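Poly(beta-D-mannuronate) C5 epimerase (Pseudomonas syringae pv. tomato, PDB 4NK6) epimerises beta-D-mannuronate to alpha-L-guluronate in the alginate polymer and helps pass the chain through the periplasm, protected from lyase degradation. Local coordinates at residues Ile367-Glu379 with Asp407-Gly419. Numbering follows the deposited sequence.
Sequences IRVRNSVNIKLYE and DPFDAQVSLIMVG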
ATOM      1  N   ILE A 367     -13.592 -14.645  10.693  1.00 30.39           N
ATOM      2  CA  ILE A 367     -13.571 -14.564   9.238  1.00 27.31           C
ATOM      3  C   ILE A 367     -14.992 -14.312   8.722  1.00 31.82           C
ATOM      4  O   ILE A 367     -15.902 -15.115   8.952  1.00 33.19           O
ATOM      5  CB  ILE A 367     -13.039 -15.875   8.612  1.00 26.80           C
ATOM      6  CG1 ILE A 367     -11.588 -16.124   9.044  1.00 31.16           C
ATOM      7  CG2 ILE A 367     -13.136 -15.827   7.084  1.00 27.22           C
ATOM      8  CD1 ILE A 367     -11.054 -17.539   8.701  1.00 29.18           C
ATOM      9  N   ARG A 368     -15.190 -13.188   8.046  1.00 32.22           N
ATOM     10  CA  ARG A 368     -16.499 -12.885   7.485  1.00 27.55           C
ATOM     11  C   ARG A 368     -16.460 -12.909   5.959  1.00 28.22           C
ATOM     12  O   ARG A 368     -15.551 -12.355   5.339  1.00 29.90           O
ATOM     13  CB  ARG A 368     -17.039 -11.543   8.003  1.00 29.37           C
ATOM     14  CG  ARG A 368     -18.404 -11.180   7.400  1.00 28.87           C
ATOM     15  CD  ARG A 368     -19.161 -10.148   8.244  1.00 29.04           C
ATOM     16  NE  ARG A 368     -18.545  -8.820   8.231  1.00 30.94           N
ATOM     17  CZ  ARG A 368     -18.924  -7.827   7.431  1.00 37.73           C
ATOM     18  NH1 ARG A 368     -18.323  -6.645   7.516  1.00 36.23           N
ATOM     19  NH2 ARG A 368     -19.906  -8.011   6.552  1.00 28.33           N
ATOM     20  N   VAL A 369     -17.446 -13.568   5.359  1.00 31.14           N
ATOM     21  CA  VAL A 369     -17.509 -13.702   3.910  1.00 30.37           C
ATOM     22  C   VAL A 369     -18.858 -13.218   3.419  1.00 32.23           C
ATOM     23  O   VAL A 369     -19.878 -13.810   3.745  1.00 33.08           O
ATOM     24  CB  VAL A 369     -17.343 -15.177   3.473  1.00 28.83           C
ATOM     25  CG1 VAL A 369     -17.375 -15.289   1.957  1.00 32.34           C
ATOM     26  CG2 VAL A 369     -16.038 -15.760   4.027  1.00 28.71           C
ATOM     27  N   ARG A 370     -18.861 -12.143   2.636  1.00 29.05           N
ATOM     28  CA  ARG A 370     -20.106 -11.580   2.133  1.00 30.40           C
ATOM     29  C   ARG A 370     -20.136 -11.679   0.609  1.00 35.41           C
ATOM     30  O   ARG A 370     -19.182 -11.274  -0.054  1.00 31.15           O
ATOM     31  CB  ARG A 370     -20.255 -10.114   2.567  1.00 29.74           C
ATOM     32  CG  ARG A 370     -21.627  -9.487   2.231  1.00 31.51           C
ATOM     33  CD  ARG A 370     -21.662  -7.983   2.546  1.00 31.75           C
ATOM     34  NE  ARG A 370     -21.033  -7.168   1.502  1.00 33.31           N
ATOM     35  CZ  ARG A 370     -20.862  -5.848   1.577  1.00 33.68           C
ATOM     36  NH1 ARG A 370     -20.293  -5.191   0.574  1.00 29.34           N
ATOM     37  NH2 ARG A 370     -21.265  -5.180   2.654  1.00 31.26           N
ATOM     38  N   ASN A 371     -21.224 -12.233   0.072  1.00 30.55           N
ATOM     39  CA  ASN A 371     -21.453 -12.271  -1.378  1.00 34.76           C
ATOM     40  C   ASN A 371     -20.287 -12.836  -2.174  1.00 37.64           C
ATOM     41  O   ASN A 371     -19.996 -12.347  -3.265  1.00 34.33           O
ATOM     42  CB  ASN A 371     -21.773 -10.871  -1.924  1.00 31.23           C
ATOM     43  CG  ASN A 371     -23.127 -10.354  -1.468  1.00 35.21           C
ATOM     44  OD1 ASN A 371     -24.039 -11.127  -1.182  1.00 37.43           O
ATOM     45  ND2 ASN A 371     -23.264  -9.035  -1.409  1.00 34.61           N
ATOM     46  N   SER A 372     -19.611 -13.843  -1.627  1.00 31.12           N
ATOM     47  CA  SER A 372     -18.453 -14.433  -2.292  1.00 32.93           C
ATOM     48  C   SER A 372     -18.621 -15.944  -2.436  1.00 33.19           C
ATOM     49  O   SER A 372     -19.000 -16.624  -1.479  1.00 34.67           O
ATOM     50  CB  SER A 372     -17.180 -14.129  -1.487  1.00 31.82           C
ATOM     51  OG  SER A 372     -17.085 -12.742  -1.206  1.00 31.27           O
ATOM     52  N   VAL A 373     -18.330 -16.477  -3.620  1.00 34.57           N
ATOM     53  CA  VAL A 373     -18.442 -17.923  -3.834  1.00 35.10           C
ATOM     54  C   VAL A 373     -17.087 -18.609  -3.993  1.00 34.49           C
ATOM     55  O   VAL A 373     -16.093 -17.965  -4.321  1.00 34.19           O
ATOM     56  CB  VAL A 373     -19.332 -18.273  -5.052  1.00 41.30           C
ATOM     57  CG1 VAL A 373     -20.768 -17.841  -4.806  1.00 44.17           C
ATOM     58  CG2 VAL A 373     -18.775 -17.655  -6.327  1.00 42.18           C
ATOM     59  N   ASN A 374     -17.065 -19.920  -3.759  1.00 37.22           N
ATOM     60  CA  ASN A 374     -15.864 -20.740  -3.922  1.00 35.95           C
ATOM     61  C   ASN A 374     -14.724 -20.278  -3.029  1.00 38.96           C
ATOM     62  O   ASN A 374     -13.563 -20.239  -3.444  1.00 35.57           O
ATOM     63  CB  ASN A 374     -15.413 -20.790  -5.382  1.00 39.12           C
ATOM     64  CG  ASN A 374     -16.464 -21.375  -6.292  1.00 46.98           C
ATOM     65  OD1 ASN A 374     -17.155 -22.328  -5.934  1.00 48.75           O
ATOM     66  ND2 ASN A 374     -16.603 -20.798  -7.476  1.00 51.65           N
ATOM     67  N   ILE A 375     -15.072 -19.917  -1.802  1.00 33.08           N
ATOM     68  CA  ILE A 375     -14.081 -19.567  -0.801  1.00 33.43           C
ATOM     69  C   ILE A 375     -13.600 -20.846  -0.128  1.00 38.99           C
ATOM     70  O   ILE A 375     -14.403 -21.662   0.318  1.00 40.43           O
ATOM     71  CB  ILE A 375     -14.670 -18.603   0.235  1.00 29.13           C
ATOM     72  CG1 ILE A 375     -15.081 -17.289  -0.451  1.00 29.68           C
ATOM     73  CG2 ILE A 375     -13.675 -18.323   1.361  1.00 29.61           C
ATOM     74  CD1 ILE A 375     -13.966 -16.660  -1.284  1.00 30.37           C
ATOM     75  N   LYS A 376     -12.285 -21.035  -0.080  1.00 37.91           N
ATOM     76  CA  LYS A 376     -11.726 -22.203   0.586  1.00 31.44           C
ATOM     77  C   LYS A 376     -11.082 -21.804   1.906  1.00 34.68           C
ATOM     78  O   LYS A 376     -10.188 -20.960   1.944  1.00 34.30           O
ATOM     79  CB  LYS A 376     -10.738 -22.926  -0.333  1.00 31.69           C
ATOM     80  CG  LYS A 376     -11.399 -23.448  -1.603  1.00 36.28           C
ATOM     81  CD  LYS A 376     -10.419 -24.140  -2.541  1.00 44.83           C
ATOM     82  CE  LYS A 376     -11.145 -24.685  -3.775  1.00 43.42           C
ATOM     83  NZ  LYS A 376     -10.203 -25.286  -4.762  1.00 53.33           N
ATOM     84  N   LEU A 377     -11.565 -22.395   2.993  1.00 28.98           N
ATOM     85  CA  LEU A 377     -11.044 -22.099   4.321  1.00 32.83           C
ATOM     86  C   LEU A 377     -10.367 -23.350   4.852  1.00 37.08           C
ATOM     87  O   LEU A 377     -11.027 -24.258   5.367  1.00 37.41           O
ATOM     88  CB  LEU A 377     -12.169 -21.651   5.262  1.00 30.69           C
ATOM     89  CG  LEU A 377     -12.984 -20.410   4.858  1.00 36.13           C
ATOM     90  CD1 LEU A 377     -13.995 -20.033   5.929  1.00 32.84           C
ATOM     91  CD2 LEU A 377     -12.094 -19.221   4.548  1.00 34.67           C
ATOM     92  N   TYR A 378      -9.049 -23.414   4.702  1.00 34.58           N
ATOM     93  CA  TYR A 378      -8.311 -24.612   5.090  1.00 32.79           C
ATOM     94  C   TYR A 378      -7.412 -24.356   6.298  1.00 37.63           C
ATOM     95  O   TYR A 378      -6.620 -23.408   6.312  1.00 35.38           O
ATOM     96  CB  TYR A 378      -7.472 -25.129   3.919  1.00 35.25           C
ATOM     97  CG  TYR A 378      -8.218 -25.988   2.914  1.00 39.57           C
ATOM     98  CD1 TYR A 378      -9.180 -25.440   2.074  1.00 41.88           C
ATOM     99  CD2 TYR A 378      -7.944 -27.353   2.792  1.00 44.81           C
ATOM    100  CE1 TYR A 378      -9.863 -26.231   1.139  1.00 39.02           C
ATOM    101  CE2 TYR A 378      -8.620 -28.147   1.865  1.00 43.59           C
ATOM    102  CZ  TYR A 378      -9.578 -27.569   1.043  1.00 41.14           C
ATOM    103  OH  TYR A 378     -10.256 -28.347   0.124  1.00 45.54           O
ATOM    104  N   GLU A 379      -7.552 -25.207   7.311  1.00 34.84           N
ATOM    105  CA  GLU A 379      -6.683 -25.205   8.483  1.00 35.48           C
ATOM    106  C   GLU A 379      -6.665 -23.892   9.259  1.00 39.61           C
ATOM    107  O   GLU A 379      -5.736 -23.651  10.028  1.00 37.00           O
ATOM    108  CB  GLU A 379      -5.243 -25.608   8.105  1.00 34.82           C
ATOM    109  CG  GLU A 379      -5.119 -26.983   7.434  1.00 44.24           C
ATOM    110  CD  GLU A 379      -5.632 -28.119   8.302  1.00 49.41           C
ATOM    111  OE1 GLU A 379      -5.527 -28.021   9.541  1.00 55.39           O
ATOM    112  OE2 GLU A 379      -6.144 -29.113   7.747  1.00 59.16           O
ATOM    113  N   ASP A 407     -18.348  -2.006 -10.231  1.00 53.70           N
ATOM    114  CA  ASP A 407     -18.162  -3.094  -9.276  1.00 52.61           C
ATOM    115  C   ASP A 407     -19.403  -3.985  -9.194  1.00 52.04           C
ATOM    116  O   ASP A 407     -20.158  -3.920  -8.218  1.00 47.74           O
ATOM    117  CB  ASP A 407     -17.822  -2.530  -7.894  1.00 48.64           C
ATOM    118  CG  ASP A 407     -16.585  -1.653  -7.911  1.00 53.36           C
ATOM    119  OD1 ASP A 407     -15.542  -2.103  -8.435  1.00 51.42           O
ATOM    120  OD2 ASP A 407     -16.654  -0.508  -7.411  1.00 51.22           O
ATOM    121  N   PRO A 408     -19.629  -4.813 -10.227  1.00 56.51           N
ATOM    122  CA  PRO A 408     -20.785  -5.713 -10.174  1.00 55.24           C
ATOM    123  C   PRO A 408     -20.622  -6.747  -9.068  1.00 51.76           C
ATOM    124  O   PRO A 408     -19.500  -7.031  -8.641  1.00 49.15           O
ATOM    125  CB  PRO A 408     -20.784  -6.380 -11.553  1.00 60.64           C
ATOM    126  CG  PRO A 408     -19.389  -6.227 -12.060  1.00 63.25           C
ATOM    127  CD  PRO A 408     -18.880  -4.940 -11.492  1.00 60.44           C
ATOM    128  N   PHE A 409     -21.739  -7.287  -8.601  1.00 51.85           N
ATOM    129  CA  PHE A 409     -21.730  -8.226  -7.489  1.00 52.96           C
ATOM    130  C   PHE A 409     -22.831  -9.247  -7.703  1.00 50.65           C
ATOM    131  O   PHE A 409     -23.727  -9.042  -8.517  1.00 45.15           O
ATOM    132  CB  PHE A 409     -21.989  -7.490  -6.172  1.00 50.51           C
ATOM    133  CG  PHE A 409     -23.429  -7.104  -5.972  1.00 50.30           C
ATOM    134  CD1 PHE A 409     -23.950  -5.976  -6.586  1.00 48.10           C
ATOM    135  CD2 PHE A 409     -24.266  -7.881  -5.185  1.00 48.24           C
ATOM    136  CE1 PHE A 409     -25.277  -5.622  -6.409  1.00 47.57           C
ATOM    137  CE2 PHE A 409     -25.593  -7.536  -5.008  1.00 51.07           C
ATOM    138  CZ  PHE A 409     -26.101  -6.401  -5.622  1.00 52.07           C
ATOM    139  N   ASP A 410     -22.771 -10.338  -6.952  1.00 47.90           N
ATOM    140  CA  ASP A 410     -23.843 -11.320  -6.968  1.00 51.79           C
ATOM    141  C   ASP A 410     -24.118 -11.827  -5.551  1.00 50.64           C
ATOM    142  O   ASP A 410     -23.202 -12.260  -4.843  1.00 46.29           O
ATOM    143  CB  ASP A 410     -23.502 -12.477  -7.908  1.00 55.52           C
ATOM    144  CG  ASP A 410     -24.621 -13.490  -8.004  1.00 57.54           C
ATOM    145  OD1 ASP A 410     -25.797 -13.072  -7.976  1.00 56.10           O
ATOM    146  OD2 ASP A 410     -24.324 -14.701  -8.093  1.00 59.85           O
ATOM    147  N   ALA A 411     -25.382 -11.753  -5.140  1.00 51.92           N
ATOM    148  CA  ALA A 411     -25.777 -12.083  -3.773  1.00 50.26           C
ATOM    149  C   ALA A 411     -25.820 -13.592  -3.506  1.00 50.81           C
ATOM    150  O   ALA A 411     -26.877 -14.152  -3.225  1.00 48.96           O
ATOM    151  CB  ALA A 411     -27.122 -11.439  -3.437  1.00 43.47           C
ATOM    152  N   GLN A 412     -24.667 -14.244  -3.604  1.00 47.97           N
ATOM    153  CA  GLN A 412     -24.555 -15.657  -3.263  1.00 47.04           C
ATOM    154  C   GLN A 412     -23.291 -15.879  -2.442  1.00 47.57           C
ATOM    155  O   GLN A 412     -22.276 -15.195  -2.640  1.00 42.43           O
ATOM    156  CB  GLN A 412     -24.528 -16.535  -4.515  1.00 50.12           C
ATOM    157  CG  GLN A 412     -25.722 -16.354  -5.430  1.00 56.81           C
ATOM    158  CD  GLN A 412     -26.095 -17.624  -6.166  1.00 68.43           C
ATOM    159  OE1 GLN A 412     -26.633 -18.561  -5.573  1.00 72.22           O
ATOM    160  NE2 GLN A 412     -25.817 -17.663  -7.467  1.00 72.76           N
ATOM    161  N   VAL A 413     -23.361 -16.823  -1.509  1.00 41.81           N
ATOM    162  CA  VAL A 413     -22.200 -17.174  -0.705  1.00 39.78           C
ATOM    163  C   VAL A 413     -22.004 -18.692  -0.692  1.00 40.29           C
ATOM    164  O   VAL A 413     -22.949 -19.453  -0.513  1.00 39.67           O
ATOM    165  CB  VAL A 413     -22.290 -16.584   0.735  1.00 37.75           C
ATOM    166  CG1 VAL A 413     -23.398 -17.258   1.561  1.00 39.02           C
ATOM    167  CG2 VAL A 413     -20.941 -16.672   1.442  1.00 33.42           C
ATOM    168  N   SER A 414     -20.781 -19.138  -0.933  1.00 39.87           N
ATOM    169  CA  SER A 414     -20.491 -20.556  -0.790  1.00 39.85           C
ATOM    170  C   SER A 414     -19.058 -20.774  -0.334  1.00 40.52           C
ATOM    171  O   SER A 414     -18.145 -20.029  -0.709  1.00 37.36           O
ATOM    172  CB  SER A 414     -20.749 -21.312  -2.087  1.00 35.75           C
ATOM    173  OG  SER A 414     -19.716 -21.062  -3.011  1.00 40.58           O
ATOM    174  N   LEU A 415     -18.855 -21.793   0.488  1.00 39.14           N
ATOM    175  CA  LEU A 415     -17.507 -22.089   0.918  1.00 41.59           C
ATOM    176  C   LEU A 415     -17.267 -23.555   1.238  1.00 43.23           C
ATOM    177  O   LEU A 415     -18.202 -24.351   1.365  1.00 38.61           O
ATOM    178  CB  LEU A 415     -17.097 -21.182   2.077  1.00 46.48           C
ATOM    179  CG  LEU A 415     -18.091 -20.951   3.205  1.00 54.02           C
ATOM    180  CD1 LEU A 415     -17.931 -22.016   4.262  1.00 55.45           C
ATOM    181  CD2 LEU A 415     -17.886 -19.568   3.792  1.00 52.67           C
ATOM    182  N   ILE A 416     -15.986 -23.891   1.317  1.00 36.59           N
ATOM    183  CA  ILE A 416     -15.530 -25.210   1.697  1.00 40.88           C
ATOM    184  C   ILE A 416     -14.591 -25.013   2.880  1.00 42.43           C
ATOM    185  O   ILE A 416     -13.647 -24.222   2.808  1.00 40.60           O
ATOM    186  CB  ILE A 416     -14.802 -25.891   0.530  1.00 41.95           C
ATOM    187  CG1 ILE A 416     -15.792 -26.150  -0.610  1.00 51.72           C
ATOM    188  CG2 ILE A 416     -14.160 -27.192   0.977  1.00 47.67           C
ATOM    189  CD1 ILE A 416     -15.171 -26.729  -1.866  1.00 54.42           C
ATOM    190  N   MET A 417     -14.884 -25.692   3.983  1.00 33.16           N
ATOM    191  CA  MET A 417     -14.043 -25.606   5.171  1.00 33.61           C
ATOM    192  C   MET A 417     -13.439 -26.970   5.459  1.00 38.77           C
ATOM    193  O   MET A 417     -14.163 -27.967   5.526  1.00 37.82           O
ATOM    194  CB  MET A 417     -14.849 -25.125   6.378  1.00 38.46           C
ATOM    195  CG  MET A 417     -15.550 -23.788   6.171  1.00 48.58           C
ATOM    196  SD  MET A 417     -16.314 -23.172   7.688  1.00 57.00           S
ATOM    197  CE  MET A 417     -14.965 -23.430   8.828  1.00 34.44           C
ATOM    198  N   VAL A 418     -12.115 -27.010   5.608  1.00 38.54           N
ATOM    199  CA  VAL A 418     -11.393 -28.253   5.909  1.00 33.92           C
ATOM    200  C   VAL A 418     -10.419 -28.014   7.058  1.00 39.52           C
ATOM    201  O   VAL A 418      -9.605 -27.090   7.015  1.00 39.92           O
ATOM    202  CB  VAL A 418     -10.606 -28.781   4.681  1.00 36.39           C
ATOM    203  CG1 VAL A 418      -9.703 -29.967   5.066  1.00 38.87           C
ATOM    204  CG2 VAL A 418     -11.550 -29.183   3.553  1.00 37.76           C
ATOM    205  N   GLY A 419     -10.518 -28.830   8.103  1.00 40.25           N
ATOM    206  CA  GLY A 419      -9.541 -28.790   9.177  1.00 37.27           C
ATOM    207  C   GLY A 419      -9.595 -27.521  10.003  1.00 38.67           C
ATOM    208  O   GLY A 419     -10.593 -26.805   9.993  1.00 38.56           O
TER
HETATM  209  O   HOH W   1     -20.323 -10.791  -5.553  1.00 35.43           O
HETATM  210  O   HOH W   2     -20.114 -22.045  -5.354  1.00 52.70           O
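Val418 lies over one face of the Tyr378 ring, its CB 3.8 Å from the ring centroid and displaced toward the CD2-CE2 side of the ring, a CH-pi contact. Its CG2, which stands opposite the carbonyl carbon (chi1 172° for CG1), reaches on toward CZ, while CG2 of Ile416 approaches the ring obliquely near OH; that hydroxyl is hydrogen-bonded to Glu24 of the N-terminal segment. The other flat pair, the Asn371 amide and the Phe409 ring, is inclined by 34°, with ND2 4.1 Å from CD2. ND2 is held by Glu348 and by the carbonyl of the dimethyl-lysine at position 395, whereas OD1 rests 3.3 Å from CA of Ala411, the centre of an inverse gamma turn. A water accepts from Asp410 N and donates to Asn371 O, joining the two loops.

Ser414 OG, turned between its own N and carbonyl carbon (chi1 76°), takes the N-H of Asn374 at 3.0 Å in a nearly straight bond, and a second water links OG to Asn374 OD1. Beyond it, strands 375-378 and 414-418 run parallel and in register. Leu377 N donates to Ile416 O at 2.8 Å and Ile416 N to Ile375 O at 2.9 Å, and the pairing continues to Glu379 N with Val418 O. On the buried face, Leu377 CD1 packs against Met417 CG at 4.1 Å, side by side with it. Before the turn, Val369 of strand 367-370 brings CG1 to CG2 of Val413. Matching apolar residues stacked from rung to rung, with strands 353-355 and 437-441 flanking the pair, are characteristic of the right-handed parallel beta-helix, here near its C-terminal end.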